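Local coordinates for putative flagellar protein FliS (Parabacteroides merdae ATCC 43184, PDB 4YOK) that is of unknown function, a two-domain protein of the DUF3823 family with a prealbumin-like N-terminal domain, despite its name as a putative flagellar protein, at residues A[59-71]-A[82-96]. Residues are numbered along the deposited sequence; the frame is centred on the assembly and turned at random. Where two conformers were deposited one is given.
Sequences ALLFDGEYRLTTR and ESVTVNLKGHTEVNL. With MG (magnesium ion), chain B.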
ATOM      1  N   ALA A  59      15.370  -6.503  -4.234  1.00 24.71           N
ATOM      2  CA  ALA A  59      16.132  -6.254  -5.446  1.00 25.41           C
ATOM      3  C   ALA A  59      17.467  -6.949  -5.378  1.00 28.26           C
ATOM      4  O   ALA A  59      18.099  -6.939  -4.317  1.00 25.73           O
ATOM      5  CB  ALA A  59      16.348  -4.750  -5.628  1.00 25.90           C
ATOM      6  N   LEU A  60      17.868  -7.591  -6.487  1.00 26.40           N
ATOM      7  CA  LEU A  60      19.200  -8.176  -6.618  1.00 28.21           C
ATOM      8  C   LEU A  60      20.051  -7.080  -7.230  1.00 32.25           C
ATOM      9  O   LEU A  60      19.780  -6.645  -8.353  1.00 33.29           O
ATOM     10  CB  LEU A  60      19.190  -9.475  -7.464  1.00 29.90           C
ATOM     11  CG  LEU A  60      20.550 -10.118  -7.738  1.00 37.24           C
ATOM     12  CD1 LEU A  60      21.227 -10.601  -6.455  1.00 38.54           C
ATOM     13  CD2 LEU A  60      20.428 -11.248  -8.743  1.00 42.15           C
ATOM     14  N   LEU A  61      20.994  -6.542  -6.462  1.00 27.60           N
ATOM     15  CA  LEU A  61      21.818  -5.421  -6.910  1.00 26.46           C
ATOM     16  C   LEU A  61      23.306  -5.666  -6.703  1.00 30.88           C
ATOM     17  O   LEU A  61      23.699  -6.512  -5.895  1.00 28.81           O
ATOM     18  CB  LEU A  61      21.452  -4.141  -6.129  1.00 25.73           C
ATOM     19  CG  LEU A  61      19.998  -3.721  -6.026  1.00 30.53           C
ATOM     20  CD1 LEU A  61      19.786  -2.909  -4.767  1.00 30.03           C
ATOM     21  CD2 LEU A  61      19.562  -2.956  -7.275  1.00 35.63           C
ATOM     22  N   PHE A  62      24.135  -4.870  -7.403  1.00 27.38           N
ATOM     23  CA  PHE A  62      25.573  -4.890  -7.214  1.00 27.98           C
ATOM     24  C   PHE A  62      25.871  -4.294  -5.871  1.00 30.63           C
ATOM     25  O   PHE A  62      25.235  -3.305  -5.499  1.00 28.31           O
ATOM     26  CB  PHE A  62      26.298  -4.100  -8.319  1.00 31.34           C
ATOM     27  CG  PHE A  62      26.203  -4.724  -9.685  1.00 34.88           C
ATOM     28  CD1 PHE A  62      26.877  -5.903  -9.975  1.00 39.15           C
ATOM     29  CD2 PHE A  62      25.462  -4.119 -10.694  1.00 38.38           C
ATOM     30  CE1 PHE A  62      26.778  -6.490 -11.238  1.00 41.48           C
ATOM     31  CE2 PHE A  62      25.377  -4.698 -11.962  1.00 42.37           C
ATOM     32  CZ  PHE A  62      26.043  -5.876 -12.227  1.00 40.96           C
ATOM     33  N   ASP A  63      26.808  -4.899  -5.124  1.00 28.89           N
ATOM     34  CA  ASP A  63      27.210  -4.408  -3.811  1.00 29.00           C
ATOM     35  C   ASP A  63      27.715  -2.973  -3.930  1.00 34.21           C
ATOM     36  O   ASP A  63      28.349  -2.615  -4.928  1.00 34.51           O
ATOM     37  CB  ASP A  63      28.304  -5.319  -3.191  1.00 31.14           C
ATOM     38  CG  ASP A  63      27.820  -6.683  -2.691  1.00 37.21           C
ATOM     39  OD1 ASP A  63      26.703  -7.112  -3.094  1.00 31.89           O
ATOM     40  OD2 ASP A  63      28.583  -7.349  -1.935  1.00 39.02           O
ATOM     41  N   GLY A  64      27.368  -2.160  -2.949  1.00 31.21           N
ATOM     42  CA  GLY A  64      27.766  -0.762  -2.908  1.00 31.14           C
ATOM     43  C   GLY A  64      26.854   0.064  -2.030  1.00 32.83           C
ATOM     44  O   GLY A  64      25.969  -0.473  -1.355  1.00 29.41           O
ATOM     45  N   GLU A  65      27.078   1.384  -2.045  1.00 31.66           N
ATOM     46  CA  GLU A  65      26.323   2.349  -1.256  1.00 30.81           C
ATOM     47  C   GLU A  65      25.207   2.944  -2.100  1.00 31.76           C
ATOM     48  O   GLU A  65      25.436   3.356  -3.237  1.00 30.71           O
ATOM     49  CB  GLU A  65      27.258   3.446  -0.722  1.00 33.08           C
ATOM     50  CG  GLU A  65      26.613   4.308   0.348  1.00 49.86           C
ATOM     51  CD  GLU A  65      27.600   5.048   1.224  1.00 77.18           C
ATOM     52  OE1 GLU A  65      28.103   6.109   0.789  1.00 82.19           O
ATOM     53  OE2 GLU A  65      27.868   4.569   2.349  1.00 72.39           O
ATOM     54  N   TYR A  66      23.996   2.956  -1.542  1.00 29.04           N
ATOM     55  CA  TYR A  66      22.800   3.460  -2.220  1.00 28.41           C
ATOM     56  C   TYR A  66      22.004   4.394  -1.358  1.00 32.86           C
ATOM     57  O   TYR A  66      22.067   4.320  -0.122  1.00 33.50           O
ATOM     58  CB  TYR A  66      21.864   2.294  -2.596  1.00 28.62           C
ATOM     59  CG  TYR A  66      22.406   1.352  -3.638  1.00 30.10           C
ATOM     60  CD1 TYR A  66      22.194   1.585  -4.994  1.00 31.60           C
ATOM     61  CD2 TYR A  66      23.095   0.198  -3.272  1.00 30.36           C
ATOM     62  CE1 TYR A  66      22.675   0.706  -5.963  1.00 31.01           C
ATOM     63  CE2 TYR A  66      23.596  -0.680  -4.232  1.00 30.65           C
ATOM     64  CZ  TYR A  66      23.389  -0.419  -5.577  1.00 34.64           C
ATOM     65  OH  TYR A  66      23.871  -1.287  -6.527  1.00 31.16           O
ATOM     66  N   ARG A  67      21.208   5.239  -2.024  1.00 27.24           N
ATOM     67  CA  ARG A  67      20.274   6.139  -1.356  0.50 25.92           C
ATOM     68  C   ARG A  67      18.868   5.753  -1.805  1.00 28.33           C
ATOM     69  O   ARG A  67      18.514   5.898  -2.979  1.00 28.34           O
ATOM     70  CB  ARG A  67      20.583   7.628  -1.610  0.50 26.64           C
ATOM     71  CG  ARG A  67      19.733   8.564  -0.738  0.50 32.57           C
ATOM     72  CD  ARG A  67      20.156  10.019  -0.849  0.50 44.91           C
ATOM     73  NE  ARG A  67      19.509  10.689  -1.980  0.50 55.51           N
ATOM     74  CZ  ARG A  67      20.076  10.900  -3.164  0.50 67.97           C
ATOM     75  NH1 ARG A  67      21.324  10.502  -3.392  0.50 56.62           N
ATOM     76  NH2 ARG A  67      19.404  11.517  -4.127  0.50 52.05           N
ATOM     77  N   LEU A  68      18.084   5.181  -0.862  1.00 24.90           N
ATOM     78  CA  LEU A  68      16.722   4.724  -1.114  1.00 22.63           C
ATOM     79  C   LEU A  68      15.734   5.854  -0.814  1.00 24.79           C
ATOM     80  O   LEU A  68      15.717   6.367   0.318  1.00 23.23           O
ATOM     81  CB  LEU A  68      16.433   3.490  -0.260  1.00 21.96           C
ATOM     82  CG  LEU A  68      15.021   2.907  -0.361  1.00 24.23           C
ATOM     83  CD1 LEU A  68      14.742   2.329  -1.766  1.00 23.55           C
ATOM     84  CD2 LEU A  68      14.843   1.848   0.699  1.00 25.76           C
ATOM     85  N   THR A  69      14.922   6.260  -1.829  1.00 21.08           N
ATOM     86  CA  THR A  69      13.979   7.363  -1.615  0.60 20.90           C
ATOM     87  C   THR A  69      12.610   7.091  -2.231  1.00 23.95           C
ATOM     88  O   THR A  69      12.455   6.191  -3.061  1.00 21.93           O
ATOM     89  CB  THR A  69      14.579   8.695  -2.150  0.60 30.94           C
ATOM     90  OG1 THR A  69      13.772   9.793  -1.737  0.60 28.74           O
ATOM     91  CG2 THR A  69      14.721   8.720  -3.656  0.60 31.91           C
ATOM     92  N   THR A  70      11.606   7.912  -1.822  1.00 20.29           N
ATOM     93  CA  THR A  70      10.269   7.817  -2.400  1.00 17.70           C
ATOM     94  C   THR A  70      10.340   8.499  -3.773  1.00 23.83           C
ATOM     95  O   THR A  70      11.272   9.264  -4.044  1.00 24.07           O
ATOM     96  CB  THR A  70       9.233   8.477  -1.496  1.00 19.29           C
ATOM     97  OG1 THR A  70       9.621   9.829  -1.227  1.00 22.55           O
ATOM     98  CG2 THR A  70       8.964   7.684  -0.229  1.00 19.10           C
ATOM     99  N   ARG A  71       9.372   8.222  -4.627  1.00 20.58           N
ATOM    100  CA  ARG A  71       9.248   8.859  -5.935  1.00 21.81           C
ATOM    101  C   ARG A  71       8.345  10.079  -5.746  1.00 25.79           C
ATOM    102  O   ARG A  71       7.317   9.987  -5.058  1.00 23.82           O
ATOM    103  CB  ARG A  71       8.678   7.839  -6.938  1.00 23.01           C
ATOM    104  CG  ARG A  71       8.600   8.342  -8.376  1.00 34.09           C
ATOM    105  CD  ARG A  71       8.081   7.242  -9.285  1.00 51.03           C
ATOM    106  NE  ARG A  71       7.502   7.765 -10.526  1.00 67.58           N
ATOM    107  CZ  ARG A  71       8.166   7.921 -11.669  1.00 83.08           C
ATOM    108  NH1 ARG A  71       9.455   7.607 -11.746  1.00 67.13           N
ATOM    109  NH2 ARG A  71       7.548   8.398 -12.741  1.00 73.18           N
ATOM    110  N   GLU A  82      11.359  11.579   1.396  1.00 22.82           N
ATOM    111  CA  GLU A  82      11.938  10.776   2.478  1.00 22.14           C
ATOM    112  C   GLU A  82      13.007   9.850   1.907  1.00 25.92           C
ATOM    113  O   GLU A  82      12.821   9.302   0.813  1.00 24.84           O
ATOM    114  CB  GLU A  82      10.833   9.975   3.205  1.00 22.21           C
ATOM    115  CG  GLU A  82       9.971  10.831   4.133  1.00 29.23           C
ATOM    116  CD  GLU A  82      10.687  11.624   5.222  1.00 41.56           C
ATOM    117  OE1 GLU A  82      11.839  11.280   5.570  1.00 33.81           O
ATOM    118  OE2 GLU A  82      10.113  12.630   5.695  1.00 37.71           O
ATOM    119  N   SER A  83      14.139   9.708   2.612  1.00 23.36           N
ATOM    120  CA  SER A  83      15.253   8.892   2.127  1.00 22.74           C
ATOM    121  C   SER A  83      16.022   8.183   3.261  1.00 26.21           C
ATOM    122  O   SER A  83      15.959   8.602   4.408  1.00 25.80           O
ATOM    123  CB  SER A  83      16.222   9.746   1.313  1.00 26.34           C
ATOM    124  OG  SER A  83      16.841  10.727   2.126  1.00 38.99           O
ATOM    125  N   VAL A  84      16.741   7.107   2.914  1.00 23.57           N
ATOM    126  CA  VAL A  84      17.586   6.340   3.848  1.00 22.80           C
ATOM    127  C   VAL A  84      18.818   5.827   3.069  1.00 26.90           C
ATOM    128  O   VAL A  84      18.700   5.437   1.896  1.00 25.12           O
ATOM    129  CB  VAL A  84      16.794   5.210   4.600  1.00 25.96           C
ATOM    130  CG1 VAL A  84      16.292   4.118   3.661  1.00 25.09           C
ATOM    131  CG2 VAL A  84      17.618   4.613   5.752  1.00 26.43           C
ATOM    132  N   THR A  85      20.002   5.877   3.710  1.00 25.80           N
ATOM    133  CA  THR A  85      21.255   5.389   3.134  1.00 27.64           C
ATOM    134  C   THR A  85      21.375   3.890   3.409  1.00 34.87           C
ATOM    135  O   THR A  85      21.165   3.432   4.535  1.00 35.21           O
ATOM    136  CB  THR A  85      22.456   6.200   3.633  1.00 39.28           C
ATOM    137  OG1 THR A  85      22.248   7.550   3.226  1.00 41.29           O
ATOM    138  CG2 THR A  85      23.781   5.712   3.037  1.00 37.79           C
ATOM    139  N   VAL A  86      21.663   3.142   2.348  1.00 32.88           N
ATOM    140  CA  VAL A  86      21.802   1.687   2.302  1.00 33.70           C
ATOM    141  C   VAL A  86      23.260   1.326   1.983  1.00 36.98           C
ATOM    142  O   VAL A  86      23.772   1.737   0.942  1.00 36.50           O
ATOM    143  CB  VAL A  86      20.839   1.083   1.208  1.00 37.81           C
ATOM    144  CG1 VAL A  86      21.050  -0.421   1.040  1.00 37.95           C
ATOM    145  CG2 VAL A  86      19.375   1.381   1.498  1.00 37.12           C
ATOM    146  N   ASN A  87      23.900   0.525   2.836  1.00 33.45           N
ATOM    147  CA  ASN A  87      25.239   0.016   2.545  1.00 33.76           C
ATOM    148  C   ASN A  87      25.063  -1.463   2.247  1.00 35.57           C
ATOM    149  O   ASN A  87      24.886  -2.258   3.168  1.00 34.23           O
ATOM    150  CB  ASN A  87      26.230   0.307   3.681  1.00 38.23           C
ATOM    151  CG  ASN A  87      26.910   1.648   3.521  1.00 75.06           C
ATOM    152  OD1 ASN A  87      26.676   2.589   4.290  1.00 75.52           O
ATOM    153  ND2 ASN A  87      27.752   1.776   2.499  1.00 67.58           N
ATOM    154  N   LEU A  88      24.952  -1.804   0.941  1.00 29.74           N
ATOM    155  CA  LEU A  88      24.691  -3.164   0.503  1.00 28.65           C
ATOM    156  C   LEU A  88      25.984  -3.959   0.390  1.00 36.07           C
ATOM    157  O   LEU A  88      26.803  -3.696  -0.485  1.00 36.19           O
ATOM    158  CB  LEU A  88      23.929  -3.190  -0.837  1.00 27.58           C
ATOM    159  CG  LEU A  88      23.527  -4.565  -1.387  1.00 30.49           C
ATOM    160  CD1 LEU A  88      22.497  -5.257  -0.492  1.00 28.97           C
ATOM    161  CD2 LEU A  88      22.955  -4.428  -2.788  1.00 31.81           C
ATOM    162  N   LYS A  89      26.131  -4.946   1.277  1.00 34.71           N
ATOM    163  CA  LYS A  89      27.256  -5.884   1.347  1.00 35.59           C
ATOM    164  C   LYS A  89      26.673  -7.153   1.946  1.00 39.07           C
ATOM    165  O   LYS A  89      26.298  -7.163   3.126  1.00 38.61           O
ATOM    166  CB  LYS A  89      28.431  -5.288   2.161  1.00 39.48           C
ATOM    167  CG  LYS A  89      29.554  -6.277   2.531  1.00 56.40           C
ATOM    168  CD  LYS A  89      30.335  -6.828   1.325  1.00 69.33           C
ATOM    169  CE  LYS A  89      31.259  -7.965   1.707  1.00 85.60           C
ATOM    170  NZ  LYS A  89      30.520  -9.223   2.014  1.00 94.69           N
ATOM    171  N   GLY A  90      26.472  -8.166   1.100  1.00 33.90           N
ATOM    172  CA  GLY A  90      25.809  -9.399   1.515  1.00 33.06           C
ATOM    173  C   GLY A  90      24.328  -9.124   1.665  1.00 34.35           C
ATOM    174  O   GLY A  90      23.889  -7.997   1.409  1.00 34.16           O
ATOM    175  N   HIS A  91      23.535 -10.131   2.054  1.00 30.10           N
ATOM    176  CA  HIS A  91      22.092  -9.952   2.251  1.00 30.22           C
ATOM    177  C   HIS A  91      21.866  -8.785   3.234  1.00 31.33           C
ATOM    178  O   HIS A  91      22.428  -8.806   4.334  1.00 30.71           O
ATOM    179  CB  HIS A  91      21.476 -11.257   2.776  1.00 32.64           C
ATOM    180  CG  HIS A  91      19.983 -11.258   2.786  1.00 37.02           C
ATOM    181  ND1 HIS A  91      19.256 -11.798   1.744  1.00 40.04           N
ATOM    182  CD2 HIS A  91      19.125 -10.769   3.709  1.00 39.23           C
ATOM    183  CE1 HIS A  91      17.985 -11.633   2.070  1.00 38.87           C
ATOM    184  NE2 HIS A  91      17.859 -11.011   3.240  1.00 38.72           N
ATOM    185  N   THR A  92      21.102  -7.755   2.818  1.00 24.55           N
ATOM    186  CA  THR A  92      20.873  -6.555   3.632  1.00 22.45           C
ATOM    187  C   THR A  92      19.391  -6.209   3.700  1.00 24.67           C
ATOM    188  O   THR A  92      18.655  -6.367   2.715  1.00 23.25           O
ATOM    189  CB  THR A  92      21.696  -5.380   3.047  1.00 27.88           C
ATOM    190  OG1 THR A  92      23.074  -5.755   3.003  1.00 29.02           O
ATOM    191  CG2 THR A  92      21.582  -4.082   3.843  1.00 27.41           C
ATOM    192  N   GLU A  93      18.943  -5.731   4.869  0.50 20.95           N
ATOM    193  CA  GLU A  93      17.545  -5.335   5.061  0.50 19.50           C
ATOM    194  C   GLU A  93      17.474  -3.914   5.598  0.50 21.64           C
ATOM    195  O   GLU A  93      18.255  -3.543   6.474  0.50 20.81           O
ATOM    196  CB  GLU A  93      16.806  -6.302   6.005  0.50 20.81           C
ATOM    197  CG  GLU A  93      16.730  -7.734   5.502  0.50 26.38           C
ATOM    198  CD  GLU A  93      16.259  -8.780   6.492  0.50 36.41           C
ATOM    199  OE1 GLU A  93      15.813  -8.407   7.602  0.50 37.87           O
ATOM    200  OE2 GLU A  93      16.343  -9.984   6.158  0.50 23.56           O
ATOM    201  N   VAL A  94      16.532  -3.127   5.079  1.00 18.18           N
ATOM    202  CA  VAL A  94      16.357  -1.739   5.473  1.00 18.79           C
ATOM    203  C   VAL A  94      14.852  -1.398   5.564  1.00 22.12           C
ATOM    204  O   VAL A  94      14.009  -2.146   5.071  1.00 21.32           O
ATOM    205  CB  VAL A  94      17.107  -0.836   4.432  1.00 23.62           C
ATOM    206  CG1 VAL A  94      16.439  -0.866   3.042  1.00 22.51           C
ATOM    207  CG2 VAL A  94      17.253   0.592   4.932  1.00 24.76           C
ATOM    208  N   ASN A  95      14.530  -0.298   6.244  1.00 18.05           N
ATOM    209  CA  ASN A  95      13.175   0.215   6.214  1.00 17.59           C
ATOM    210  C   ASN A  95      13.239   1.680   5.781  1.00 19.49           C
ATOM    211  O   ASN A  95      14.277   2.330   5.926  1.00 18.83           O
ATOM    212  CB  ASN A  95      12.396   0.022   7.521  1.00 18.98           C
ATOM    213  CG  ASN A  95      12.823   0.955   8.625  1.00 22.42           C
ATOM    214  OD1 ASN A  95      13.980   0.969   9.017  1.00 19.85           O
ATOM    215  ND2 ASN A  95      11.898   1.749   9.139  1.00 18.17           N
ATOM    216  N   LEU A  96      12.140   2.185   5.246  1.00 17.24           N
ATOM    217  CA  LEU A  96      12.066   3.587   4.862  1.00 17.18           C
ATOM    218  C   LEU A  96      10.842   4.201   5.520  1.00 19.89           C
ATOM    219  O   LEU A  96       9.739   3.748   5.261  1.00 18.00           O
ATOM    220  CB  LEU A  96      12.030   3.737   3.321  1.00 17.46           C
ATOM    221  CG  LEU A  96      11.814   5.162   2.789  1.00 21.33           C
ATOM    222  CD1 LEU A  96      13.030   6.054   3.088  1.00 21.52           C
ATOM    223  CD2 LEU A  96      11.459   5.143   1.295  1.00 20.22           C
TER
HETATM  224 MG    MG B 301      13.159  10.455   6.873  1.00 24.93          MG
HETATM  225  O   HOH W   1      14.537  10.953   5.566  1.00 28.49           O
HETATM  226  O   HOH W   2      13.165  12.229   7.901  1.00 24.54           O
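L68 sits at the apolar centre, its CB beside V84 and V86 and its CD2 against CG1 of V94, 3.9 Å away. CG is anti to the backbone N (chi1 178°), which carries the leucine's end alongside V84 to meet V94, which runs the opposite way; L96 of strand 92-96 also meets it. At the other end L88 does similar work: its CD2 lies 3.7 Å from CB of L61, the two side chains crossing at about a right angle, and 4.1 Å from CE2 of Y66. That ring is tethered at its hydroxyl, Y66 OH donating to F62 O.

Between these clusters strands 64-70 and 83-88 run antiparallel, with Y66 and V86 exchanging two nearly straight backbone bonds; the pairs L68/V84 and G64/L88 are also doubly bonded but less straight, G64/L88 the most bent. E65, R67 and T69 point to the other face with N87, T85 and S83. There N87 ND2 donates to E65 OE2 at 2.8 Å, a bent bond on the anti side, 28° out of the plane of a carboxylate turned 61° from the amide. Beyond L68, E82 O accepts from T70 N nearly along the C=O axis, while E82 OE1 holds a magnesium ion at 2.0 Å with two waters.

Strand 83-88 forms one edge of the sheet 47-50, 33-37, 64-70, 83-88, and the chain then turns through G90 into strand 92-96, which pairs with strand 9-18 of the second sheet. L68 and L88 thus help fill the core between two facing sheets, the beta sandwich of a prealbumin-like (transthyretin) domain.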